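Local coordinates for protein cyclin homolog (Herpesvirus saimiri, PDB 2F2C) that probably modulates the host cell cycle as a viral D-type cyclin homolog and may contribute to transformation and rapid proliferation of latently infected T cells, at residues A[71-76]-A[184-189]; A[77-82]-A[102-107]; A[82-87]-A[95-100]. All coordinates share one frame; numbering follows the deposited sequence.

All three contacts run through helix 72-83, taken from its start in contact 1 to its end in contact 3. Contact 1, whose centre is about 4 Å from the centre of the chain, ties the N-terminal cyclin domain to the loop 184-189 of the C-terminal one. Contacts 2 and 3 stay within the N-terminal domain, pairing the helix with helix 94-109; their centres are about 8 Å apart. Both include Arg82, though the bridge is Leu80 of contact 2, whose CD1 lies 3.9 Å from Ile97 CG2 of contact 3. Contact 2 lies near the surface meeting the other protein, where Lys107 reaches across. Val72 and Leu75 of contact 1 pack on Ser106 and Gly105 of contact 2.

Contact 1 of 3, residues A[71-76]-A[184-189]; sequences SVFPLS and ALIQPN
Pro74 and Leu185 set their side chains about perpendicular to each other at the junction between the two cyclin domains, where the first turn of helix 72-83 faces the type I beta turn 184-187 that follows helix 170-184. One branch of the leucine does the touching: Leu185 CD1 rests on the proline ring 4.0 Å from Pro74 CG, with Pro74 CB almost as near. Beside it, Phe73 comes from the helix side. Its CG lies anti to the backbone N (chi1 -179°), which extends the ring toward the turn. The ring meets its neighbours obliquely: Phe73 CZ lies 4.2 Å from Ile186 CG1, and Phe73 CE2 is 4.4 Å from Leu185 CB. The leucine is thus used twice, with CB near the phenylalanine and CD1 on the proline.

No hydrogen bond crosses here. The four touching residues are buried, and between these segments only carbon atoms meet. Helix 49-65 covers one side, His60 stacking edge-to-face with Phe73 and Thr57 touching Ile186, while Tyr249 of the chain's last loop also packs on Ile186. The turn is closed by Gln187 N bonding to Ala184 O. On the helix, Ser76 OG gives a 2.9 Å hydrogen bond to Phe73 O, arriving at a C=O...donor angle of 122° and tilted 15° from the carbonyl plane.

Contact 2 of 3, residues A[77-82]-A[102-107]; sequences VSILDR and VLIGSK
Ile79 and Ile104 make the close part of this helix-helix contact in the N-terminal cyclin box, where helix 72-83 packs on helix 94-109. The two side chains meet at a slant, and one methyl carries most of the contact: Ile79 CD1 sits 3.6 Å from Ile104 CG2 and 4.1 Å from Ile104 CB. Ile79 has CG1 beside its backbone N and an extended outer bond (chi2 171°), which sends CD1 forward across the gap. On the other helix Ile104 keeps CG2 anti to its N, and that branch receives the methyl. Gly105 lies alongside, with no side chain between the helices, and the same CD1 approaches Gly105 N to 4.2 Å. Ile139 of helix 129-142 touches both isoleucines, making the apolar cluster three-helical.

Beyond this cluster the segments do not touch. Ser78 and Arg82, one turn apart on the first helix, are partly exposed, whereas the other polar groups are buried and have partners. Arg82 NH2 bonds Ser78 OG at 2.8 Å, though bent (137°), and also Thr147 O. Asp81 is held by Arg52 and Trp41. On the second helix, buried Lys107 forms a salt bridge with Glu136 while NZ also hydrogen-bonds to the backbone of the other protein in the assembly, an arrangement resembling the lysine-glutamate pair that cyclins use to grip their kinase. Leu103 packs on that protein too. The Leu103 carbonyl has two donors on one side of its plane, Ser106 OG (3.1 Å from Leu103 O) and Lys107 N.

Contact 3 of 3, residues A[82-87]-A[95-100]; sequences RYLCKK and QKIGAA
Ile97 receives two neighbours from where helix 72-83 ends: the ring of Tyr83, its last residue, and a methyl of Leu84, the next one. This is the N-terminal cyclin box, where the end of that helix and the chain just after it pack on the start of helix 94-109. Ile97 CG2 lies 3.8 Å from Tyr83 CD2 and 3.9 Å from Tyr83 CE2, so the methyl touches one flank of the ring obliquely. The two side chains run about perpendicular to one another. The isoleucine's other branch is used separately, with Ile97 CD1 standing 4.2 Å from Leu84 CD2.

The torsions sort these branches. Tyr83 CG is anti to the backbone N (chi1 176°), directing the ring toward helix 94-109, while Ile97 places CG2 anti to its own N and CG1 beside it.

Next out comes the backbone. Leu84 is where the chain first leaves helical geometry, and the turn that follows is fastened to the helix end: Tyr83 O accepts from both Lys86 N and Lys87 N, and Cys85 N bonds to Arg82 O. Leu80, from the preceding turn of helix 72-83, packs on the same Ile97 methyl, and Trp41 packs on Leu84. Ile139 of helix 129-142 touches Tyr83, and the phenol oxygen has a weak hydrogen bond to Gln135 NE2 of that helix.

The chemistry divides the tyrosine: its carbon flank joins a wholly apolar contact, while the hydroxyl makes only a weak bond to the third helix, so between residues 82-87 and 95-100 the attraction is dispersion and the burial of carbon surface.

Contact 1 of 3, residues A[71-76]-A[184-189]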
ATOM      1  N   SER A  71      -0.907   9.543  -8.389  1.00 69.37           N
ATOM      2  CA  SER A  71      -1.912   8.508  -8.296  1.00 69.67           C
ATOM      3  C   SER A  71      -3.173   8.878  -7.468  1.00 69.89           C
ATOM      4  O   SER A  71      -4.173   8.138  -7.466  1.00 70.14           O
ATOM      5  CB  SER A  71      -1.273   7.206  -7.853  1.00 68.73           C
ATOM      6  OG  SER A  71      -1.654   7.020  -6.545  1.00 70.48           O
ATOM      7  N   VAL A  72      -3.148  10.033  -6.809  1.00 69.87           N
ATOM      8  CA  VAL A  72      -4.334  10.548  -6.106  1.00 69.66           C
ATOM      9  C   VAL A  72      -5.559  10.752  -7.008  1.00 69.97           C
ATOM     10  O   VAL A  72      -6.699  10.409  -6.647  1.00 70.23           O
ATOM     11  CB  VAL A  72      -4.022  11.886  -5.438  1.00 69.50           C
ATOM     12  CG1 VAL A  72      -5.256  12.417  -4.704  1.00 68.37           C
ATOM     13  CG2 VAL A  72      -2.836  11.725  -4.494  1.00 69.23           C
ATOM     14  N   PHE A  73      -5.339  11.328  -8.180  1.00 69.81           N
ATOM     15  CA  PHE A  73      -6.465  11.655  -9.024  1.00 70.01           C
ATOM     16  C   PHE A  73      -7.175  10.412  -9.571  1.00 70.46           C
ATOM     17  O   PHE A  73      -8.391  10.305  -9.415  1.00 71.07           O
ATOM     18  CB  PHE A  73      -6.102  12.648 -10.133  1.00 69.84           C
ATOM     19  CG  PHE A  73      -7.258  13.020 -10.994  1.00 70.08           C
ATOM     20  CD1 PHE A  73      -8.356  13.680 -10.454  1.00 70.17           C
ATOM     21  CD2 PHE A  73      -7.271  12.688 -12.339  1.00 70.12           C
ATOM     22  CE1 PHE A  73      -9.437  14.030 -11.252  1.00 70.29           C
ATOM     23  CE2 PHE A  73      -8.346  13.039 -13.137  1.00 69.19           C
ATOM     24  CZ  PHE A  73      -9.428  13.703 -12.596  1.00 69.58           C
ATOM     25  N   PRO A  74      -6.464   9.490 -10.219  1.00 70.54           N
ATOM     26  CA  PRO A  74      -7.103   8.269 -10.668  1.00 70.47           C
ATOM     27  C   PRO A  74      -7.937   7.618  -9.558  1.00 70.68           C
ATOM     28  O   PRO A  74      -9.104   7.245  -9.798  1.00 70.45           O
ATOM     29  CB  PRO A  74      -5.919   7.398 -11.074  1.00 70.16           C
ATOM     30  CG  PRO A  74      -4.980   8.369 -11.616  1.00 70.61           C
ATOM     31  CD  PRO A  74      -5.043   9.526 -10.633  1.00 70.70           C
ATOM     32  N   LEU A  75      -7.366   7.529  -8.356  1.00 70.55           N
ATOM     33  CA  LEU A  75      -8.032   6.837  -7.254  1.00 70.44           C
ATOM     34  C   LEU A  75      -9.258   7.601  -6.824  1.00 70.54           C
ATOM     35  O   LEU A  75     -10.314   7.017  -6.590  1.00 71.10           O
ATOM     36  CB  LEU A  75      -7.081   6.635  -6.085  1.00 70.23           C
ATOM     37  CG  LEU A  75      -7.337   5.622  -4.973  1.00 70.16           C
ATOM     38  CD1 LEU A  75      -7.989   6.297  -3.818  1.00 70.80           C
ATOM     39  CD2 LEU A  75      -8.159   4.429  -5.422  1.00 71.09           C
ATOM     40  N   SER A  76      -9.127   8.917  -6.762  1.00 70.36           N
ATOM     41  CA  SER A  76     -10.245   9.757  -6.382  1.00 70.30           C
ATOM     42  C   SER A  76     -11.384   9.698  -7.416  1.00 69.68           C
ATOM     43  O   SER A  76     -12.532   9.934  -7.063  1.00 69.82           O
ATOM     44  CB  SER A  76      -9.764  11.192  -6.196  1.00 70.40           C
ATOM     45  OG  SER A  76      -9.800  11.857  -7.458  1.00 73.52           O
ATOM     46  N   ALA A 184      -6.669  12.384 -19.567  1.00 71.81           N
ATOM     47  CA  ALA A 184      -7.645  11.547 -20.297  1.00 70.60           C
ATOM     48  C   ALA A 184      -8.813  11.087 -19.426  1.00 70.19           C
ATOM     49  O   ALA A 184      -9.961  11.160 -19.853  1.00 69.60           O
ATOM     50  CB  ALA A 184      -6.955  10.351 -20.936  1.00 70.46           C
ATOM     51  N   LEU A 185      -8.510  10.650 -18.197  1.00 70.14           N
ATOM     52  CA  LEU A 185      -9.515  10.155 -17.237  1.00 70.10           C
ATOM     53  C   LEU A 185     -10.641  11.140 -16.923  1.00 70.74           C
ATOM     54  O   LEU A 185     -11.605  10.769 -16.258  1.00 70.82           O
ATOM     55  CB  LEU A 185      -8.855   9.724 -15.923  1.00 69.68           C
ATOM     56  CG  LEU A 185      -8.287   8.310 -15.925  1.00 69.02           C
ATOM     57  CD1 LEU A 185      -7.220   8.152 -14.894  1.00 67.53           C
ATOM     58  CD2 LEU A 185      -9.370   7.296 -15.703  1.00 68.32           C
ATOM     59  N   ILE A 186     -10.505  12.390 -17.367  1.00 71.23           N
ATOM     60  CA  ILE A 186     -11.574  13.380 -17.236  1.00 72.08           C
ATOM     61  C   ILE A 186     -12.755  13.011 -18.146  1.00 72.64           C
ATOM     62  O   ILE A 186     -13.925  13.189 -17.783  1.00 72.22           O
ATOM     63  CB  ILE A 186     -11.032  14.822 -17.560  1.00 72.03           C
ATOM     64  CG1 ILE A 186     -10.036  15.262 -16.488  1.00 72.60           C
ATOM     65  CG2 ILE A 186     -12.155  15.856 -17.675  1.00 70.79           C
ATOM     66  CD1 ILE A 186      -9.558  16.721 -16.621  1.00 72.36           C
ATOM     67  N   GLN A 187     -12.429  12.500 -19.329  1.00 73.75           N
ATOM     68  CA  GLN A 187     -13.413  12.225 -20.370  1.00 75.36           C
ATOM     69  C   GLN A 187     -14.273  10.966 -20.100  1.00 76.22           C
ATOM     70  O   GLN A 187     -13.750   9.915 -19.668  1.00 76.57           O
ATOM     71  CB  GLN A 187     -12.704  12.132 -21.720  1.00 75.24           C
ATOM     72  CG  GLN A 187     -12.719  13.399 -22.562  1.00 77.82           C
ATOM     73  CD  GLN A 187     -12.794  14.675 -21.750  1.00 79.61           C
ATOM     74  OE1 GLN A 187     -11.767  15.276 -21.436  1.00 81.82           O
ATOM     75  NE2 GLN A 187     -14.004  15.086 -21.405  1.00 79.53           N
ATOM     76  N   PRO A 188     -15.581  11.093 -20.334  1.00 76.83           N
ATOM     77  CA  PRO A 188     -16.573  10.040 -20.050  1.00 77.43           C
ATOM     78  C   PRO A 188     -16.260   8.648 -20.613  1.00 78.27           C
ATOM     79  O   PRO A 188     -16.349   7.651 -19.889  1.00 78.84           O
ATOM     80  CB  PRO A 188     -17.843  10.575 -20.713  1.00 77.67           C
ATOM     81  CG  PRO A 188     -17.378  11.732 -21.613  1.00 77.50           C
ATOM     82  CD  PRO A 188     -16.212  12.308 -20.882  1.00 77.27           C
ATOM     83  N   ASN A 189     -15.883   8.580 -21.884  1.00 78.85           N
ATOM     84  CA  ASN A 189     -15.630   7.308 -22.548  1.00 79.33           C
ATOM     85  C   ASN A 189     -14.370   6.570 -22.056  1.00 79.54           C
ATOM     86  O   ASN A 189     -14.071   5.466 -22.509  1.00 80.31           O
ATOM     87  CB  ASN A 189     -15.557   7.537 -24.057  1.00 79.47           C
ATOM     88  CG  ASN A 189     -14.297   8.279 -24.471  1.00 80.37           C
ATOM     89  OD1 ASN A 189     -13.831   9.189 -23.773  1.00 82.33           O
ATOM     90  ND2 ASN A 189     -13.730   7.884 -25.601  1.00 80.44           N
TER

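Contact 2 of 3, residues A[77-82]-A[102-107]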
ATOM      1  N   VAL A  77     -11.060   9.406  -8.680  1.00 69.11           N
ATOM      2  CA  VAL A  77     -12.064   9.155  -9.722  1.00 68.92           C
ATOM      3  C   VAL A  77     -12.758   7.805  -9.496  1.00 69.30           C
ATOM      4  O   VAL A  77     -13.983   7.673  -9.594  1.00 69.15           O
ATOM      5  CB  VAL A  77     -11.426   9.164 -11.119  1.00 68.60           C
ATOM      6  CG1 VAL A  77     -12.403   8.707 -12.167  1.00 68.13           C
ATOM      7  CG2 VAL A  77     -10.948  10.554 -11.482  1.00 70.56           C
ATOM      8  N   SER A  78     -11.951   6.797  -9.189  1.00 69.90           N
ATOM      9  CA  SER A  78     -12.436   5.480  -8.916  1.00 69.65           C
ATOM     10  C   SER A  78     -13.417   5.530  -7.773  1.00 69.56           C
ATOM     11  O   SER A  78     -14.540   5.030  -7.908  1.00 69.99           O
ATOM     12  CB  SER A  78     -11.283   4.583  -8.552  1.00 69.80           C
ATOM     13  OG  SER A  78     -11.765   3.271  -8.343  1.00 72.44           O
ATOM     14  N   ILE A  79     -13.012   6.155  -6.663  1.00 69.16           N
ATOM     15  CA  ILE A  79     -13.877   6.259  -5.478  1.00 68.66           C
ATOM     16  C   ILE A  79     -15.198   6.910  -5.839  1.00 68.80           C
ATOM     17  O   ILE A  79     -16.252   6.443  -5.411  1.00 68.18           O
ATOM     18  CB  ILE A  79     -13.202   7.040  -4.333  1.00 68.58           C
ATOM     19  CG1 ILE A  79     -12.102   6.212  -3.666  1.00 67.41           C
ATOM     20  CG2 ILE A  79     -14.216   7.438  -3.272  1.00 68.24           C
ATOM     21  CD1 ILE A  79     -11.284   7.023  -2.701  1.00 65.51           C
ATOM     22  N   LEU A  80     -15.125   7.972  -6.644  1.00 69.53           N
ATOM     23  CA  LEU A  80     -16.308   8.744  -7.047  1.00 69.98           C
ATOM     24  C   LEU A  80     -17.300   7.862  -7.784  1.00 70.20           C
ATOM     25  O   LEU A  80     -18.452   7.763  -7.362  1.00 70.16           O
ATOM     26  CB  LEU A  80     -15.930   9.970  -7.886  1.00 69.92           C
ATOM     27  CG  LEU A  80     -17.056  10.652  -8.692  1.00 71.19           C
ATOM     28  CD1 LEU A  80     -18.002  11.461  -7.791  1.00 71.91           C
ATOM     29  CD2 LEU A  80     -16.522  11.535  -9.829  1.00 70.17           C
ATOM     30  N   ASP A  81     -16.854   7.199  -8.853  1.00 70.71           N
ATOM     31  CA  ASP A  81     -17.746   6.308  -9.624  1.00 71.38           C
ATOM     32  C   ASP A  81     -18.351   5.197  -8.769  1.00 71.36           C
ATOM     33  O   ASP A  81     -19.576   5.076  -8.689  1.00 71.30           O
ATOM     34  CB  ASP A  81     -17.043   5.719 -10.850  1.00 71.57           C
ATOM     35  CG  ASP A  81     -16.647   6.782 -11.861  1.00 73.46           C
ATOM     36  OD1 ASP A  81     -17.344   7.824 -11.941  1.00 72.75           O
ATOM     37  OD2 ASP A  81     -15.641   6.659 -12.608  1.00 75.97           O
ATOM     38  N   ARG A  82     -17.495   4.407  -8.118  1.00 71.28           N
ATOM     39  CA  ARG A  82     -17.951   3.371  -7.195  1.00 70.99           C
ATOM     40  C   ARG A  82     -19.017   3.903  -6.256  1.00 71.11           C
ATOM     41  O   ARG A  82     -20.087   3.315  -6.151  1.00 71.30           O
ATOM     42  CB  ARG A  82     -16.788   2.812  -6.380  1.00 70.81           C
ATOM     43  CG  ARG A  82     -16.000   1.717  -7.073  1.00 70.77           C
ATOM     44  CD  ARG A  82     -14.870   1.153  -6.229  1.00 71.14           C
ATOM     45  NE  ARG A  82     -13.682   1.999  -6.288  1.00 72.67           N
ATOM     46  CZ  ARG A  82     -12.695   1.986  -5.397  1.00 73.39           C
ATOM     47  NH1 ARG A  82     -12.744   1.172  -4.343  1.00 73.81           N
ATOM     48  NH2 ARG A  82     -11.648   2.798  -5.559  1.00 73.16           N
ATOM     49  N   VAL A 102     -11.442  13.332  -3.369  1.00 65.94           N
ATOM     50  CA  VAL A 102     -10.061  13.815  -3.320  1.00 65.10           C
ATOM     51  C   VAL A 102      -9.517  13.771  -1.894  1.00 64.92           C
ATOM     52  O   VAL A 102      -8.348  13.458  -1.687  1.00 64.89           O
ATOM     53  CB  VAL A 102      -9.939  15.248  -3.890  1.00 64.80           C
ATOM     54  CG1 VAL A 102      -8.584  15.853  -3.585  1.00 63.89           C
ATOM     55  CG2 VAL A 102     -10.165  15.229  -5.379  1.00 65.10           C
ATOM     56  N   LEU A 103     -10.359  14.082  -0.908  1.00 64.78           N
ATOM     57  CA  LEU A 103      -9.915  14.020   0.476  1.00 64.79           C
ATOM     58  C   LEU A 103      -9.507  12.581   0.805  1.00 65.28           C
ATOM     59  O   LEU A 103      -8.369  12.350   1.231  1.00 65.62           O
ATOM     60  CB  LEU A 103     -10.958  14.565   1.466  1.00 64.69           C
ATOM     61  CG  LEU A 103     -10.534  14.601   2.950  1.00 64.20           C
ATOM     62  CD1 LEU A 103      -9.405  15.574   3.200  1.00 63.89           C
ATOM     63  CD2 LEU A 103     -11.687  14.955   3.854  1.00 64.01           C
ATOM     64  N   ILE A 104     -10.402  11.619   0.567  1.00 64.96           N
ATOM     65  CA  ILE A 104     -10.091  10.222   0.869  1.00 65.04           C
ATOM     66  C   ILE A 104      -8.854   9.760   0.090  1.00 65.05           C
ATOM     67  O   ILE A 104      -7.929   9.171   0.682  1.00 64.94           O
ATOM     68  CB  ILE A 104     -11.331   9.290   0.656  1.00 65.30           C
ATOM     69  CG1 ILE A 104     -12.391   9.561   1.730  1.00 65.34           C
ATOM     70  CG2 ILE A 104     -10.951   7.828   0.762  1.00 64.42           C
ATOM     71  CD1 ILE A 104     -13.787   9.190   1.332  1.00 64.73           C
ATOM     72  N   GLY A 105      -8.842  10.068  -1.213  1.00 64.83           N
ATOM     73  CA  GLY A 105      -7.758   9.707  -2.139  1.00 64.54           C
ATOM     74  C   GLY A 105      -6.410  10.228  -1.687  1.00 65.02           C
ATOM     75  O   GLY A 105      -5.454   9.458  -1.528  1.00 65.59           O
ATOM     76  N   SER A 106      -6.337  11.526  -1.429  1.00 65.09           N
ATOM     77  CA  SER A 106      -5.092  12.130  -1.015  1.00 65.81           C
ATOM     78  C   SER A 106      -4.619  11.502   0.293  1.00 66.36           C
ATOM     79  O   SER A 106      -3.429  11.278   0.497  1.00 66.11           O
ATOM     80  CB  SER A 106      -5.258  13.631  -0.854  1.00 65.96           C
ATOM     81  OG  SER A 106      -5.846  13.931   0.394  1.00 66.55           O
ATOM     82  N   LYS A 107      -5.569  11.192   1.165  1.00 67.05           N
ATOM     83  CA  LYS A 107      -5.262  10.538   2.410  1.00 67.62           C
ATOM     84  C   LYS A 107      -4.647   9.164   2.204  1.00 68.25           C
ATOM     85  O   LYS A 107      -3.962   8.660   3.091  1.00 68.88           O
ATOM     86  CB  LYS A 107      -6.508  10.430   3.284  1.00 67.55           C
ATOM     87  CG  LYS A 107      -6.770  11.652   4.144  1.00 67.46           C
ATOM     88  CD  LYS A 107      -7.886  11.362   5.131  1.00 67.30           C
ATOM     89  CE  LYS A 107      -8.374  12.605   5.818  1.00 66.36           C
ATOM     90  NZ  LYS A 107      -9.498  12.244   6.704  1.00 66.74           N
TER

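Contact 3 of 3, residues A[82-87]-A[95-100]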
ATOM      1  N   ARG A  82     -17.495   4.407  -8.118  1.00 71.28           N
ATOM      2  CA  ARG A  82     -17.951   3.371  -7.195  1.00 70.99           C
ATOM      3  C   ARG A  82     -19.017   3.903  -6.256  1.00 71.11           C
ATOM      4  O   ARG A  82     -20.087   3.315  -6.151  1.00 71.30           O
ATOM      5  CB  ARG A  82     -16.788   2.812  -6.380  1.00 70.81           C
ATOM      6  CG  ARG A  82     -16.000   1.717  -7.073  1.00 70.77           C
ATOM      7  CD  ARG A  82     -14.870   1.153  -6.229  1.00 71.14           C
ATOM      8  NE  ARG A  82     -13.682   1.999  -6.288  1.00 72.67           N
ATOM      9  CZ  ARG A  82     -12.695   1.986  -5.397  1.00 73.39           C
ATOM     10  NH1 ARG A  82     -12.744   1.172  -4.343  1.00 73.81           N
ATOM     11  NH2 ARG A  82     -11.648   2.798  -5.559  1.00 73.16           N
ATOM     12  N   TYR A  83     -18.723   5.022  -5.591  1.00 71.55           N
ATOM     13  CA  TYR A  83     -19.662   5.661  -4.666  1.00 71.83           C
ATOM     14  C   TYR A  83     -20.981   6.002  -5.335  1.00 72.38           C
ATOM     15  O   TYR A  83     -22.041   5.871  -4.726  1.00 72.57           O
ATOM     16  CB  TYR A  83     -19.071   6.932  -4.042  1.00 71.57           C
ATOM     17  CG  TYR A  83     -20.059   7.654  -3.160  1.00 71.35           C
ATOM     18  CD1 TYR A  83     -20.405   7.139  -1.904  1.00 72.08           C
ATOM     19  CD2 TYR A  83     -20.687   8.829  -3.586  1.00 70.58           C
ATOM     20  CE1 TYR A  83     -21.355   7.789  -1.086  1.00 72.33           C
ATOM     21  CE2 TYR A  83     -21.635   9.490  -2.775  1.00 70.56           C
ATOM     22  CZ  TYR A  83     -21.963   8.963  -1.528  1.00 71.29           C
ATOM     23  OH  TYR A  83     -22.873   9.598  -0.711  1.00 70.40           O
ATOM     24  N   LEU A  84     -20.921   6.441  -6.585  1.00 73.18           N
ATOM     25  CA  LEU A  84     -22.136   6.857  -7.282  1.00 73.77           C
ATOM     26  C   LEU A  84     -22.822   5.724  -8.037  1.00 74.64           C
ATOM     27  O   LEU A  84     -23.691   5.985  -8.877  1.00 74.70           O
ATOM     28  CB  LEU A  84     -21.884   8.071  -8.189  1.00 73.48           C
ATOM     29  CG  LEU A  84     -21.680   9.431  -7.514  1.00 72.29           C
ATOM     30  CD1 LEU A  84     -21.354  10.440  -8.567  1.00 73.13           C
ATOM     31  CD2 LEU A  84     -22.891   9.889  -6.724  1.00 71.08           C
ATOM     32  N   CYS A  85     -22.426   4.481  -7.741  1.00 75.75           N
ATOM     33  CA  CYS A  85     -23.220   3.292  -8.096  1.00 77.18           C
ATOM     34  C   CYS A  85     -24.110   2.906  -6.926  1.00 77.23           C
ATOM     35  O   CYS A  85     -25.017   2.094  -7.078  1.00 77.33           O
ATOM     36  CB  CYS A  85     -22.347   2.087  -8.432  1.00 77.26           C
ATOM     37  SG  CYS A  85     -21.085   2.353  -9.695  1.00 82.41           S
ATOM     38  N   LYS A  86     -23.852   3.497  -5.763  1.00 77.61           N
ATOM     39  CA  LYS A  86     -24.507   3.070  -4.535  1.00 77.90           C
ATOM     40  C   LYS A  86     -25.459   4.102  -3.933  1.00 77.58           C
ATOM     41  O   LYS A  86     -26.615   3.778  -3.654  1.00 77.69           O
ATOM     42  CB  LYS A  86     -23.473   2.561  -3.520  1.00 78.08           C
ATOM     43  CG  LYS A  86     -22.867   1.208  -3.926  1.00 78.75           C
ATOM     44  CD  LYS A  86     -21.989   0.609  -2.833  1.00 78.91           C
ATOM     45  CE  LYS A  86     -21.500  -0.795  -3.208  1.00 79.81           C
ATOM     46  NZ  LYS A  86     -22.607  -1.790  -3.408  1.00 79.46           N
ATOM     47  N   LYS A  87     -24.995   5.329  -3.725  1.00 77.36           N
ATOM     48  CA  LYS A  87     -25.884   6.377  -3.212  1.00 77.07           C
ATOM     49  C   LYS A  87     -26.244   7.344  -4.342  1.00 76.89           C
ATOM     50  O   LYS A  87     -25.713   7.233  -5.446  1.00 77.04           O
ATOM     51  CB  LYS A  87     -25.268   7.106  -2.006  1.00 76.91           C
ATOM     52  CG  LYS A  87     -24.978   6.224  -0.776  1.00 76.48           C
ATOM     53  CD  LYS A  87     -26.218   5.848   0.034  1.00 75.30           C
ATOM     54  CE  LYS A  87     -25.817   5.089   1.296  1.00 75.58           C
ATOM     55  NZ  LYS A  87     -26.973   4.648   2.129  1.00 75.14           N
ATOM     56  N   GLN A  95     -20.425  18.760  -6.001  1.00 70.18           N
ATOM     57  CA  GLN A  95     -19.125  19.303  -5.652  1.00 70.24           C
ATOM     58  C   GLN A  95     -18.634  18.787  -4.303  1.00 69.99           C
ATOM     59  O   GLN A  95     -17.460  18.453  -4.154  1.00 69.80           O
ATOM     60  CB  GLN A  95     -19.161  20.831  -5.676  1.00 70.46           C
ATOM     61  CG  GLN A  95     -17.782  21.462  -5.644  1.00 71.95           C
ATOM     62  CD  GLN A  95     -17.768  22.926  -6.034  1.00 73.80           C
ATOM     63  OE1 GLN A  95     -16.707  23.455  -6.366  1.00 75.70           O
ATOM     64  NE2 GLN A  95     -18.926  23.585  -5.986  1.00 73.17           N
ATOM     65  N   LYS A  96     -19.539  18.712  -3.331  1.00 69.96           N
ATOM     66  CA  LYS A  96     -19.224  18.174  -2.011  1.00 69.90           C
ATOM     67  C   LYS A  96     -18.748  16.732  -2.124  1.00 70.11           C
ATOM     68  O   LYS A  96     -17.802  16.319  -1.456  1.00 70.04           O
ATOM     69  CB  LYS A  96     -20.452  18.252  -1.111  1.00 69.78           C
ATOM     70  CG  LYS A  96     -20.173  18.070   0.365  1.00 69.72           C
ATOM     71  CD  LYS A  96     -21.234  18.768   1.206  1.00 70.69           C
ATOM     72  CE  LYS A  96     -22.535  17.986   1.284  1.00 70.92           C
ATOM     73  NZ  LYS A  96     -22.508  17.017   2.407  1.00 72.59           N
ATOM     74  N   ILE A  97     -19.399  15.968  -2.993  1.00 70.44           N
ATOM     75  CA  ILE A  97     -19.048  14.562  -3.155  1.00 70.66           C
ATOM     76  C   ILE A  97     -17.626  14.452  -3.676  1.00 70.72           C
ATOM     77  O   ILE A  97     -16.791  13.764  -3.076  1.00 70.93           O
ATOM     78  CB  ILE A  97     -20.054  13.832  -4.092  1.00 70.70           C
ATOM     79  CG1 ILE A  97     -21.453  13.808  -3.448  1.00 70.78           C
ATOM     80  CG2 ILE A  97     -19.562  12.417  -4.391  1.00 70.00           C
ATOM     81  CD1 ILE A  97     -22.591  13.351  -4.362  1.00 70.57           C
ATOM     82  N   GLY A  98     -17.363  15.154  -4.780  1.00 70.55           N
ATOM     83  CA  GLY A  98     -16.077  15.097  -5.455  1.00 70.31           C
ATOM     84  C   GLY A  98     -14.972  15.645  -4.582  1.00 70.08           C
ATOM     85  O   GLY A  98     -13.819  15.216  -4.677  1.00 70.23           O
ATOM     86  N   ALA A  99     -15.329  16.608  -3.738  1.00 69.82           N
ATOM     87  CA  ALA A  99     -14.393  17.169  -2.779  1.00 69.29           C
ATOM     88  C   ALA A  99     -13.977  16.092  -1.798  1.00 68.76           C
ATOM     89  O   ALA A  99     -12.804  15.969  -1.502  1.00 69.21           O
ATOM     90  CB  ALA A  99     -15.004  18.356  -2.046  1.00 69.37           C
ATOM     91  N   ALA A 100     -14.926  15.299  -1.313  1.00 68.13           N
ATOM     92  CA  ALA A 100     -14.611  14.285  -0.310  1.00 67.47           C
ATOM     93  C   ALA A 100     -13.928  13.045  -0.883  1.00 67.24           C
ATOM     94  O   ALA A 100     -13.317  12.271  -0.136  1.00 67.31           O
ATOM     95  CB  ALA A 100     -15.834  13.912   0.471  1.00 67.54           C
TER